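Local coordinates for protein geobacter metallireducens SMUG1 (Geobacter metallireducens, PDB 5H9I) that belongs to the uracil DNA glycosylase superfamily as a SMUG1-type protein, an alpha/beta fold built round a parallel sheet flanked by helices, at residues A19-S24 / Q163-A168; E123-P128 / A133-A138; F145-A148 / N152-P155. All blocks are in the same frame, centred on the assembly; numbering follows the deposited sequence.

Interaction 1: residues A19-S24 / Q163-A168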
ATOM      1  N   ALA A  19       3.368 -16.506   3.582  1.00 28.37           N
ATOM      2  CA  ALA A  19       4.068 -17.231   4.626  1.00 28.36           C
ATOM      3  C   ALA A  19       4.740 -18.492   4.123  1.00 37.83           C
ATOM      4  O   ALA A  19       5.642 -18.955   4.815  1.00 41.93           O
ATOM      5  CB  ALA A  19       3.081 -17.643   5.705  1.00 24.61           C
ATOM      6  N   GLY A  20       4.261 -19.028   2.999  1.00 35.42           N
ATOM      7  CA  GLY A  20       4.816 -20.187   2.350  1.00 35.64           C
ATOM      8  C   GLY A  20       6.016 -19.849   1.457  1.00 39.92           C
ATOM      9  O   GLY A  20       6.786 -20.719   1.107  1.00 44.02           O
ATOM     10  N   LEU A  21       6.221 -18.572   1.144  1.00 31.77           N
ATOM     11  CA  LEU A  21       7.290 -18.170   0.212  1.00 25.78           C
ATOM     12  C   LEU A  21       8.660 -18.045   0.852  1.00 30.39           C
ATOM     13  O   LEU A  21       8.797 -17.708   2.044  1.00 35.75           O
ATOM     14  CB  LEU A  21       6.935 -16.814  -0.413  1.00 24.76           C
ATOM     15  CG  LEU A  21       5.637 -16.749  -1.136  1.00 31.59           C
ATOM     16  CD1 LEU A  21       5.432 -15.329  -1.636  1.00 31.89           C
ATOM     17  CD2 LEU A  21       5.575 -17.730  -2.287  1.00 33.87           C
ATOM     18  N   SER A  22       9.698 -18.259   0.056  1.00 29.40           N
ATOM     19  CA  SER A  22      11.046 -18.106   0.546  1.00 36.73           C
ATOM     20  C   SER A  22      11.766 -17.061  -0.241  1.00 27.42           C
ATOM     21  O   SER A  22      11.565 -16.946  -1.449  1.00 30.59           O
ATOM     22  CB  SER A  22      11.850 -19.440   0.445  1.00 40.68           C
ATOM     23  OG  SER A  22      11.234 -20.394   1.293  1.00 56.91           O
ATOM     24  N   PHE A  23      12.627 -16.323   0.458  1.00 30.25           N
ATOM     25  CA  PHE A  23      13.455 -15.313  -0.145  1.00 32.71           C
ATOM     26  C   PHE A  23      14.880 -15.517   0.348  1.00 39.08           C
ATOM     27  O   PHE A  23      15.076 -15.870   1.491  1.00 44.83           O
ATOM     28  CB  PHE A  23      12.965 -13.910   0.182  1.00 33.35           C
ATOM     29  CG  PHE A  23      11.523 -13.692  -0.192  1.00 28.37           C
ATOM     30  CD1 PHE A  23      11.212 -13.245  -1.475  1.00 30.73           C
ATOM     31  CD2 PHE A  23      10.488 -13.968   0.727  1.00 29.89           C
ATOM     32  CE1 PHE A  23       9.899 -13.076  -1.852  1.00 33.57           C
ATOM     33  CE2 PHE A  23       9.166 -13.738   0.352  1.00 26.48           C
ATOM     34  CZ  PHE A  23       8.892 -13.342  -0.945  1.00 30.60           C
ATOM     35  N   SER A  24      15.833 -15.258  -0.518  1.00 37.51           N
ATOM     36  CA  SER A  24      17.241 -15.468  -0.159  1.00 41.61           C
ATOM     37  C   SER A  24      18.053 -14.295  -0.585  1.00 37.59           C
ATOM     38  O   SER A  24      17.534 -13.331  -1.148  1.00 35.43           O
ATOM     39  CB  SER A  24      17.769 -16.750  -0.766  1.00 41.64           C
ATOM     40  OG  SER A  24      17.559 -16.787  -2.154  1.00 36.15           O
ATOM     41  N   GLN A 163      10.480 -13.701  -7.172  1.00 26.51           N
ATOM     42  CA  GLN A 163       9.539 -12.721  -7.631  1.00 28.88           C
ATOM     43  C   GLN A 163       8.278 -13.347  -8.193  1.00 29.06           C
ATOM     44  O   GLN A 163       7.164 -12.843  -7.929  1.00 22.86           O
ATOM     45  CB  GLN A 163      10.212 -11.899  -8.669  1.00 30.75           C
ATOM     46  CG  GLN A 163       9.530 -10.622  -8.999  1.00 34.40           C
ATOM     47  CD  GLN A 163      10.259  -9.857 -10.065  1.00 37.00           C
ATOM     48  OE1 GLN A 163      10.231 -10.252 -11.196  1.00 46.11           O
ATOM     49  NE2 GLN A 163      10.795  -8.720  -9.732  1.00 34.70           N
ATOM     50  N   GLU A 164       8.416 -14.428  -8.999  1.00 25.94           N
ATOM     51  CA  GLU A 164       7.218 -14.974  -9.603  1.00 24.81           C
ATOM     52  C   GLU A 164       6.185 -15.493  -8.585  1.00 25.40           C
ATOM     53  O   GLU A 164       5.008 -15.187  -8.757  1.00 27.32           O
ATOM     54  CB  GLU A 164       7.588 -16.062 -10.669  1.00 28.75           C
ATOM     55  CG  GLU A 164       8.253 -15.527 -11.914  1.00 45.81           C
ATOM     56  CD  GLU A 164       8.669 -16.661 -12.864  1.00 57.74           C
ATOM     57  OE1 GLU A 164       8.512 -17.855 -12.501  1.00 54.94           O
ATOM     58  OE2 GLU A 164       9.188 -16.316 -13.965  1.00 51.99           O
ATOM     59  N   PRO A 165       6.525 -16.199  -7.541  1.00 23.54           N
ATOM     60  CA  PRO A 165       5.477 -16.667  -6.646  1.00 20.80           C
ATOM     61  C   PRO A 165       4.930 -15.501  -5.758  1.00 21.85           C
ATOM     62  O   PRO A 165       3.752 -15.551  -5.429  1.00 21.17           O
ATOM     63  CB  PRO A 165       6.158 -17.797  -5.795  1.00 26.77           C
ATOM     64  CG  PRO A 165       7.556 -17.698  -6.167  1.00 29.16           C
ATOM     65  CD  PRO A 165       7.732 -17.051  -7.448  1.00 27.71           C
ATOM     66  N   LEU A 166       5.789 -14.521  -5.540  1.00 19.14           N
ATOM     67  CA  LEU A 166       5.368 -13.312  -4.739  1.00 18.24           C
ATOM     68  C   LEU A 166       4.302 -12.615  -5.567  1.00 21.60           C
ATOM     69  O   LEU A 166       3.188 -12.301  -5.081  1.00 20.44           O
ATOM     70  CB  LEU A 166       6.533 -12.407  -4.462  1.00 22.10           C
ATOM     71  CG  LEU A 166       6.183 -11.016  -3.868  1.00 19.34           C
ATOM     72  CD1 LEU A 166       5.591 -11.154  -2.489  1.00 21.85           C
ATOM     73  CD2 LEU A 166       7.385 -10.091  -3.905  1.00 20.27           C
ATOM     74  N   PHE A 167       4.578 -12.374  -6.839  1.00 19.62           N
ATOM     75  CA  PHE A 167       3.660 -11.655  -7.705  1.00 16.49           C
ATOM     76  C   PHE A 167       2.392 -12.461  -7.939  1.00 20.03           C
ATOM     77  O   PHE A 167       1.283 -11.902  -8.059  1.00 18.07           O
ATOM     78  CB  PHE A 167       4.282 -11.214  -9.038  1.00 20.93           C
ATOM     79  CG  PHE A 167       5.345 -10.094  -8.943  1.00 19.91           C
ATOM     80  CD1 PHE A 167       5.720  -9.562  -7.810  1.00 20.22           C
ATOM     81  CD2 PHE A 167       5.925  -9.629 -10.092  1.00 25.15           C
ATOM     82  CE1 PHE A 167       6.713  -8.616  -7.703  1.00 25.75           C
ATOM     83  CE2 PHE A 167       6.878  -8.638 -10.023  1.00 22.39           C
ATOM     84  CZ  PHE A 167       7.265  -8.130  -8.844  1.00 22.26           C
ATOM     85  N   ALA A 168       2.489 -13.795  -8.008  1.00 18.95           N
ATOM     86  CA  ALA A 168       1.291 -14.590  -8.149  1.00 16.07           C
ATOM     87  C   ALA A 168       0.334 -14.380  -6.973  1.00 15.62           C
ATOM     88  O   ALA A 168      -0.871 -14.190  -7.234  1.00 18.41           O
ATOM     89  CB  ALA A 168       1.566 -16.069  -8.219  1.00 22.42           C
TER
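The side chain of Leu21 overlaps the first turns of helix 160-181, setting one methyl on Pro165 and the other on the backbone of Leu166. This is loop-on-helix packing at the periphery of the alpha/beta fold of the superfamily: the loop that follows helix 7-19 leads toward strand 29-31, lying against helix 160-181 with no hydrogen bond between the segments. The fork of Leu21 does most of the work. With CG anti to the carbonyl carbon (chi1 -57°) and CD1 anti to CA (chi2 178°), the branch points into the helix surface. CD2 rests 3.6 Å from Pro165 CB, while CD1 lies 3.7 Å from Leu166 CA and so touches the main chain of the helix as well as its side chains. Pro165 has no amide hydrogen to give to the preceding turn, and the helix kinks there; its ring carbons offer Leu21 an apolar patch.

Phe23 adds a second, looser contact. Its CB does not point at the helix, but the far end of the ring swings nearer, and CZ comes within 4.3 Å of Leu166 CD1, the methyl approaching obliquely. Leu166 is buried, also touching Leu143 and Leu158, and Phe23 sets its ring edge-to-face with Phe145. The contact is small, 176 Å² summed over both sides, and it is only partly buried. It joins parts of the fold away from the xanthine pocket, the side chain of Leu166 lying about 13 Å from the bound xanthine.

Across the kink the helical bonding is kept, Phe167 N bonding to Gln163 O at 2.8 Å. The same two residues also meet through their side chains: Gln163 CG sits 3.3 Å above the plane of the Phe167 ring, displaced toward its rim.

Interaction 2: residues E123-P128 / A133-A138; sequences ERFGTP and ARFFVA. With LEA (pentanoic acid), chain H.
Phe125 and Phe135 meet through CZ of the first and CE1 of the second, 3.5 Å apart, with ring planes inclined at 73° in an oblique pairing. Arg134 joins them: its NH2 lies at the edge of the Phe125 ring, 3.8 Å from CE2, and one face of its guanidinium lies over Phe135 CE1, toward the rim. A bend at chi3 (-91°) turns the guanidinium into this position.

Pentanoic acid completes the first shell. Its O2 stands 3.4 Å above the centre of one face of the Phe125 ring, while O1 is 2.8 Å from Arg124 O, a spacing at which the acid probably carries a proton. Arg134 NH2 lies against the start of the acid's alkyl chain. Arg130 NH1 bonds both the acid and Phe125 O, and Phe240 sets its ring edge-to-face against Phe125 and Phe135 while its terminal carboxylate forms a salt bridge with Arg124.

Gly126, with positive phi, ends helix 112-125, and Thr127 N-caps the short helix 128-132. That helix leads into strand 135-139, an outermost strand of the parallel sheet, beside strand 55-59.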
ATOM      1  N   GLU A 123      -6.467  17.684   2.263  1.00 14.79           N
ATOM      2  CA  GLU A 123      -6.760  19.017   1.668  1.00 16.91           C
ATOM      3  C   GLU A 123      -7.862  18.920   0.678  1.00 15.78           C
ATOM      4  O   GLU A 123      -8.674  19.905   0.631  1.00 25.40           O
ATOM      5  CB  GLU A 123      -5.480  19.543   1.005  1.00 17.12           C
ATOM      6  CG  GLU A 123      -4.433  19.952   2.001  1.00 21.30           C
ATOM      7  CD  GLU A 123      -3.096  20.280   1.328  1.00 39.32           C
ATOM      8  OE1 GLU A 123      -2.988  20.170   0.062  1.00 39.04           O
ATOM      9  OE2 GLU A 123      -2.182  20.621   2.116  1.00 45.89           O
ATOM     10  N   ARG A 124      -7.953  17.946  -0.187  1.00 15.32           N
ATOM     11  CA  ARG A 124      -8.975  17.906  -1.267  1.00 14.19           C
ATOM     12  C   ARG A 124     -10.316  17.504  -0.662  1.00 22.15           C
ATOM     13  O   ARG A 124     -11.361  18.022  -1.082  1.00 21.32           O
ATOM     14  CB  ARG A 124      -8.614  16.979  -2.347  1.00 17.15           C
ATOM     15  CG  ARG A 124      -7.394  17.303  -3.229  1.00 21.03           C
ATOM     16  CD  ARG A 124      -7.587  18.613  -3.975  1.00 17.61           C
ATOM     17  NE  ARG A 124      -8.612  18.448  -5.008  1.00 17.29           N
ATOM     18  CZ  ARG A 124      -8.884  19.406  -5.905  1.00 23.81           C
ATOM     19  NH1 ARG A 124      -8.160  20.488  -5.851  1.00 20.33           N
ATOM     20  NH2 ARG A 124      -9.829  19.216  -6.785  1.00 25.08           N
ATOM     21  N   PHE A 125     -10.367  16.613   0.327  1.00 13.88           N
ATOM     22  CA  PHE A 125     -11.634  16.013   0.763  1.00 13.65           C
ATOM     23  C   PHE A 125     -12.083  16.371   2.118  1.00 12.64           C
ATOM     24  O   PHE A 125     -13.282  16.188   2.457  1.00 16.47           O
ATOM     25  CB  PHE A 125     -11.477  14.467   0.692  1.00 13.19           C
ATOM     26  CG  PHE A 125     -11.439  13.920  -0.681  1.00 12.05           C
ATOM     27  CD1 PHE A 125     -10.245  13.957  -1.440  1.00 12.75           C
ATOM     28  CD2 PHE A 125     -12.601  13.508  -1.327  1.00 13.96           C
ATOM     29  CE1 PHE A 125     -10.280  13.492  -2.737  1.00 12.61           C
ATOM     30  CE2 PHE A 125     -12.568  13.015  -2.615  1.00 14.92           C
ATOM     31  CZ  PHE A 125     -11.391  13.018  -3.334  1.00 12.70           C
ATOM     32  N   GLY A 126     -11.239  16.886   2.988  1.00 14.23           N
ATOM     33  CA  GLY A 126     -11.559  17.300   4.309  1.00 13.41           C
ATOM     34  C   GLY A 126     -11.613  16.222   5.360  1.00 13.79           C
ATOM     35  O   GLY A 126     -10.901  16.232   6.328  1.00 16.48           O
ATOM     36  N   THR A 127     -12.628  15.413   5.187  1.00 12.01           N
ATOM     37  CA  THR A 127     -12.869  14.239   6.095  1.00 12.46           C
ATOM     38  C   THR A 127     -12.629  12.955   5.420  1.00 10.39           C
ATOM     39  O   THR A 127     -12.730  12.763   4.230  1.00 11.18           O
ATOM     40  CB  THR A 127     -14.290  14.167   6.684  1.00 13.33           C
ATOM     41  OG1 THR A 127     -15.226  13.892   5.606  1.00 13.50           O
ATOM     42  CG2 THR A 127     -14.697  15.482   7.311  1.00 13.51           C
ATOM     43  N   PRO A 128     -12.231  11.956   6.262  1.00 10.56           N
ATOM     44  CA  PRO A 128     -12.049  10.678   5.672  1.00 10.67           C
ATOM     45  C   PRO A 128     -13.319  10.178   4.958  1.00 12.24           C
ATOM     46  O   PRO A 128     -13.237   9.546   3.883  1.00 12.55           O
ATOM     47  CB  PRO A 128     -11.677   9.795   6.908  1.00 11.86           C
ATOM     48  CG  PRO A 128     -10.931  10.694   7.771  1.00 11.20           C
ATOM     49  CD  PRO A 128     -11.775  11.959   7.661  1.00 10.85           C
ATOM     50  N   ALA A 133     -15.801   7.505   0.694  1.00 11.62           N
ATOM     51  CA  ALA A 133     -17.069   7.257   0.004  1.00 13.04           C
ATOM     52  C   ALA A 133     -16.807   6.723  -1.384  1.00 13.18           C
ATOM     53  O   ALA A 133     -17.617   5.897  -1.881  1.00 16.97           O
ATOM     54  CB  ALA A 133     -17.833   8.531  -0.107  1.00 13.76           C
ATOM     55  N   ARG A 134     -15.752   7.164  -2.057  1.00 13.06           N
ATOM     56  CA  ARG A 134     -15.503   6.780  -3.441  1.00 12.93           C
ATOM     57  C   ARG A 134     -14.145   6.160  -3.700  1.00 12.19           C
ATOM     58  O   ARG A 134     -13.954   5.592  -4.719  1.00 12.75           O
ATOM     59  CB  ARG A 134     -15.642   7.982  -4.379  1.00 15.27           C
ATOM     60  CG  ARG A 134     -17.019   8.605  -4.548  1.00 16.76           C
ATOM     61  CD  ARG A 134     -16.879   9.775  -5.560  1.00 25.31           C
ATOM     62  NE  ARG A 134     -16.603  11.030  -4.909  1.00 26.43           N
ATOM     63  CZ  ARG A 134     -15.816  11.999  -5.353  1.00 37.65           C
ATOM     64  NH1 ARG A 134     -15.145  11.871  -6.455  1.00 32.41           N
ATOM     65  NH2 ARG A 134     -15.729  13.116  -4.636  1.00 33.16           N
ATOM     66  N   PHE A 135     -13.204   6.324  -2.769  1.00 13.00           N
ATOM     67  CA  PHE A 135     -11.832   5.942  -3.001  1.00 12.49           C
ATOM     68  C   PHE A 135     -11.345   4.906  -1.963  1.00 13.24           C
ATOM     69  O   PHE A 135     -11.884   4.801  -0.851  1.00 13.04           O
ATOM     70  CB  PHE A 135     -10.932   7.181  -2.922  1.00 14.89           C
ATOM     71  CG  PHE A 135     -11.146   8.166  -4.037  1.00 11.94           C
ATOM     72  CD1 PHE A 135     -12.078   9.101  -3.911  1.00 13.79           C
ATOM     73  CD2 PHE A 135     -10.431   8.033  -5.236  1.00 14.65           C
ATOM     74  CE1 PHE A 135     -12.287  10.025  -4.902  1.00 14.28           C
ATOM     75  CE2 PHE A 135     -10.632   8.901  -6.246  1.00 19.39           C
ATOM     76  CZ  PHE A 135     -11.548   9.858  -6.098  1.00 15.49           C
ATOM     77  N   PHE A 136     -10.256   4.225  -2.304  1.00 11.92           N
ATOM     78  CA  PHE A 136      -9.519   3.438  -1.342  1.00 11.45           C
ATOM     79  C   PHE A 136      -8.055   3.456  -1.713  1.00 11.09           C
ATOM     80  O   PHE A 136      -7.723   3.678  -2.898  1.00 12.05           O
ATOM     81  CB  PHE A 136     -10.075   2.036  -1.195  1.00 13.15           C
ATOM     82  CG  PHE A 136      -9.549   1.279   0.010  1.00 11.74           C
ATOM     83  CD1 PHE A 136      -9.844   1.745   1.285  1.00 12.46           C
ATOM     84  CD2 PHE A 136      -8.845   0.113  -0.140  1.00 13.34           C
ATOM     85  CE1 PHE A 136      -9.371   1.039   2.423  1.00 14.07           C
ATOM     86  CE2 PHE A 136      -8.399  -0.580   0.966  1.00 13.39           C
ATOM     87  CZ  PHE A 136      -8.611  -0.092   2.251  1.00 13.22           C
ATOM     88  N   VAL A 137      -7.172   3.120  -0.780  1.00 10.54           N
ATOM     89  CA  VAL A 137      -5.729   2.999  -1.028  1.00 11.46           C
ATOM     90  C   VAL A 137      -5.210   1.688  -0.488  1.00 11.72           C
ATOM     91  O   VAL A 137      -5.452   1.363   0.667  1.00 11.38           O
ATOM     92  CB  VAL A 137      -4.916   4.209  -0.365  1.00  9.29           C
ATOM     93  CG1 VAL A 137      -3.458   4.123  -0.672  1.00 11.16           C
ATOM     94  CG2 VAL A 137      -5.495   5.544  -0.836  1.00 12.19           C
ATOM     95  N   ALA A 138      -4.520   0.936  -1.298  1.00 12.30           N
ATOM     96  CA  ALA A 138      -3.943  -0.335  -0.926  1.00 12.79           C
ATOM     97  C   ALA A 138      -2.567  -0.507  -1.485  1.00 12.41           C
ATOM     98  O   ALA A 138      -2.194   0.223  -2.379  1.00 16.62           O
ATOM     99  CB  ALA A 138      -4.822  -1.459  -1.462  1.00 14.85           C
TER
HETATM  100  C2  LEA H 307     -13.234  16.539  -3.233  1.00 30.58           C
HETATM  101  O2  LEA H 307     -12.048  16.482  -3.446  1.00 35.05           O
HETATM  102  C3  LEA H 307     -14.127  15.816  -4.139  1.00 30.35           C
HETATM  103  C4  LEA H 307     -14.973  16.858  -4.748  1.00 30.19           C
HETATM  104  C5  LEA H 307     -16.352  16.917  -4.181  1.00 21.63           C
HETATM  105  C6  LEA H 307     -17.327  17.810  -4.998  1.00 31.72           C
HETATM  106  O1  LEA H 307     -13.690  17.200  -2.324  1.00 36.32           O

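Interaction 3: residues F145-A148 / N152-P155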
ATOM      1  N   PHE A 145      11.366  -5.786   2.287  1.00 17.17           N
ATOM      2  CA  PHE A 145      12.516  -6.633   2.095  1.00 19.56           C
ATOM      3  C   PHE A 145      13.773  -5.826   2.432  1.00 22.48           C
ATOM      4  O   PHE A 145      13.977  -4.708   1.914  1.00 23.41           O
ATOM      5  CB  PHE A 145      12.534  -7.118   0.633  1.00 20.43           C
ATOM      6  CG  PHE A 145      11.331  -7.859   0.227  1.00 23.53           C
ATOM      7  CD1 PHE A 145      11.201  -9.210   0.465  1.00 23.30           C
ATOM      8  CD2 PHE A 145      10.373  -7.202  -0.507  1.00 19.72           C
ATOM      9  CE1 PHE A 145      10.082  -9.908   0.048  1.00 24.14           C
ATOM     10  CE2 PHE A 145       9.221  -7.892  -0.908  1.00 20.83           C
ATOM     11  CZ  PHE A 145       9.111  -9.215  -0.662  1.00 20.03           C
ATOM     12  N   LEU A 146      14.659  -6.417   3.240  1.00 22.78           N
ATOM     13  CA  LEU A 146      15.937  -5.764   3.564  1.00 21.70           C
ATOM     14  C   LEU A 146      17.136  -6.694   3.329  1.00 20.11           C
ATOM     15  O   LEU A 146      17.010  -7.881   3.504  1.00 21.42           O
ATOM     16  CB  LEU A 146      15.940  -5.353   5.042  1.00 20.31           C
ATOM     17  CG  LEU A 146      14.779  -4.541   5.609  1.00 18.40           C
ATOM     18  CD1 LEU A 146      14.852  -4.437   7.142  1.00 21.64           C
ATOM     19  CD2 LEU A 146      14.675  -3.174   4.981  1.00 23.63           C
ATOM     20  N   THR A 147      18.257  -6.052   2.976  1.00 23.78           N
ATOM     21  CA  THR A 147      19.529  -6.761   2.952  1.00 24.17           C
ATOM     22  C   THR A 147      19.984  -7.025   4.357  1.00 29.05           C
ATOM     23  O   THR A 147      19.481  -6.447   5.343  1.00 24.04           O
ATOM     24  CB  THR A 147      20.589  -5.894   2.287  1.00 25.72           C
ATOM     25  OG1 THR A 147      20.877  -4.747   3.108  1.00 26.68           O
ATOM     26  CG2 THR A 147      20.120  -5.450   0.878  1.00 27.15           C
ATOM     27  N   ALA A 148      21.029  -7.839   4.452  1.00 28.87           N
ATOM     28  CA  ALA A 148      21.620  -8.082   5.777  1.00 26.53           C
ATOM     29  C   ALA A 148      22.127  -6.804   6.440  1.00 24.71           C
ATOM     30  O   ALA A 148      22.192  -6.728   7.660  1.00 28.66           O
ATOM     31  CB  ALA A 148      22.800  -9.102   5.607  1.00 32.44           C
ATOM     32  N   ASN A 152      16.950  -1.215   2.007  1.00 23.36           N
ATOM     33  CA  ASN A 152      15.705  -1.612   1.365  1.00 26.95           C
ATOM     34  C   ASN A 152      15.911  -2.334   0.033  1.00 29.24           C
ATOM     35  O   ASN A 152      16.775  -1.955  -0.753  1.00 27.90           O
ATOM     36  CB  ASN A 152      14.864  -0.342   1.171  1.00 28.14           C
ATOM     37  CG  ASN A 152      13.426  -0.689   0.858  1.00 34.82           C
ATOM     38  OD1 ASN A 152      12.789  -1.411   1.619  1.00 26.48           O
ATOM     39  ND2 ASN A 152      12.948  -0.233  -0.283  1.00 34.22           N
ATOM     40  N   ILE A 153      15.109  -3.314  -0.289  1.00 21.30           N
ATOM     41  CA  ILE A 153      15.149  -4.052  -1.534  1.00 20.16           C
ATOM     42  C   ILE A 153      13.717  -3.923  -2.089  1.00 24.16           C
ATOM     43  O   ILE A 153      12.817  -4.534  -1.533  1.00 24.61           O
ATOM     44  CB  ILE A 153      15.509  -5.545  -1.423  1.00 27.22           C
ATOM     45  CG1 ILE A 153      16.881  -5.798  -0.704  1.00 27.11           C
ATOM     46  CG2 ILE A 153      15.420  -6.238  -2.761  1.00 25.39           C
ATOM     47  CD1 ILE A 153      17.082  -7.244  -0.274  1.00 28.31           C
ATOM     48  N   THR A 154      13.511  -3.138  -3.144  1.00 25.85           N
ATOM     49  CA  THR A 154      12.173  -3.052  -3.785  1.00 25.31           C
ATOM     50  C   THR A 154      11.858  -4.304  -4.503  1.00 22.05           C
ATOM     51  O   THR A 154      12.703  -5.018  -4.921  1.00 27.74           O
ATOM     52  CB  THR A 154      12.128  -1.844  -4.739  1.00 26.89           C
ATOM     53  OG1 THR A 154      13.199  -1.916  -5.683  1.00 30.77           O
ATOM     54  CG2 THR A 154      12.270  -0.645  -3.952  1.00 33.59           C
ATOM     55  N   PRO A 155      10.566  -4.654  -4.647  1.00 18.89           N
ATOM     56  CA  PRO A 155      10.274  -5.984  -5.166  1.00 22.64           C
ATOM     57  C   PRO A 155      10.638  -6.261  -6.642  1.00 28.91           C
ATOM     58  O   PRO A 155      10.795  -7.421  -7.018  1.00 32.05           O
ATOM     59  CB  PRO A 155       8.754  -6.124  -4.978  1.00 28.05           C
ATOM     60  CG  PRO A 155       8.361  -4.975  -4.196  1.00 27.52           C
ATOM     61  CD  PRO A 155       9.438  -3.991  -4.000  1.00 25.63           C
TER
HETATM   62  O   HOH W   1      11.098  -3.442   0.595  1.00 22.26           O
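The carbonyl oxygen of Phe145 accepts the amide of Ile153 at 2.8 Å, measured from Ile153 N to Phe145 O, and Asn152 CA adds a longer CH...O contact to the same oxygen. The bond is bent, 146° at the hydrogen, with the donor tilted 34° from the carbonyl plane.

Between Phe145 N and Ile153 O a water takes the place of a direct bond. The water accepts from Phe145 N at 2.9 Å. It donates toward Ile153 O, 2.9 Å away, and Asn152 OD1, 2.8 Å away; acceptors outnumber its protons, so these bonds are probably shared. With chi1 at -165°, the Asn152 amide swings away from its own main-chain nitrogen, and OD1 reaches this water.

Apolar groups pack on both faces of the hairpin. Phe145 CB and Ile153 CB lie 3.9 Å apart on one. On the other, Leu146 CD2 rests on Asn152 CA at 4.1 Å. Beyond the strand, the Phe145 ring comes loosely toward Pro155. Ile153 extends its CG1 branch along the partner chain: CG1 meets Thr147 CG2 at 3.6 Å and CD1 lies against the Leu146 carbonyl carbon. Thr147 OG1 bonds Gly151 N, tying the connecting loop together.

Pro155 touches Asn61 of the xanthine pocket, its side chain about 8 Å from the ligand. Strand 144-146 runs in the middle of a small antiparallel sheet, between strands 29-31 and 152-153, and after strand 152-153 the chain runs on to helix 160-181.

How the interactions relate
Interactions 1 and 3 are neighbours, their centres 14 Å apart. Phe145 of the hairpin packs on Phe23 and Leu166, and Gln163 NE2 probably bonds Pro155 O, so helix 160-181 touches the hairpin, the turn after it and loop 19-24. Interaction 2 lies across the chain's centre from both, 32 Å from interaction 1 and 30 Å from interaction 3 between centres, at an edge of the parallel sheet. Interaction 1 is partly buried and wholly apolar; interaction 3 is buried and combines a main-chain bond and a water with side-chain packing; interaction 2, also buried, joins aromatic rings and an arginine round a bound acid. Both 2 and 3 nest within the loop closed by 1.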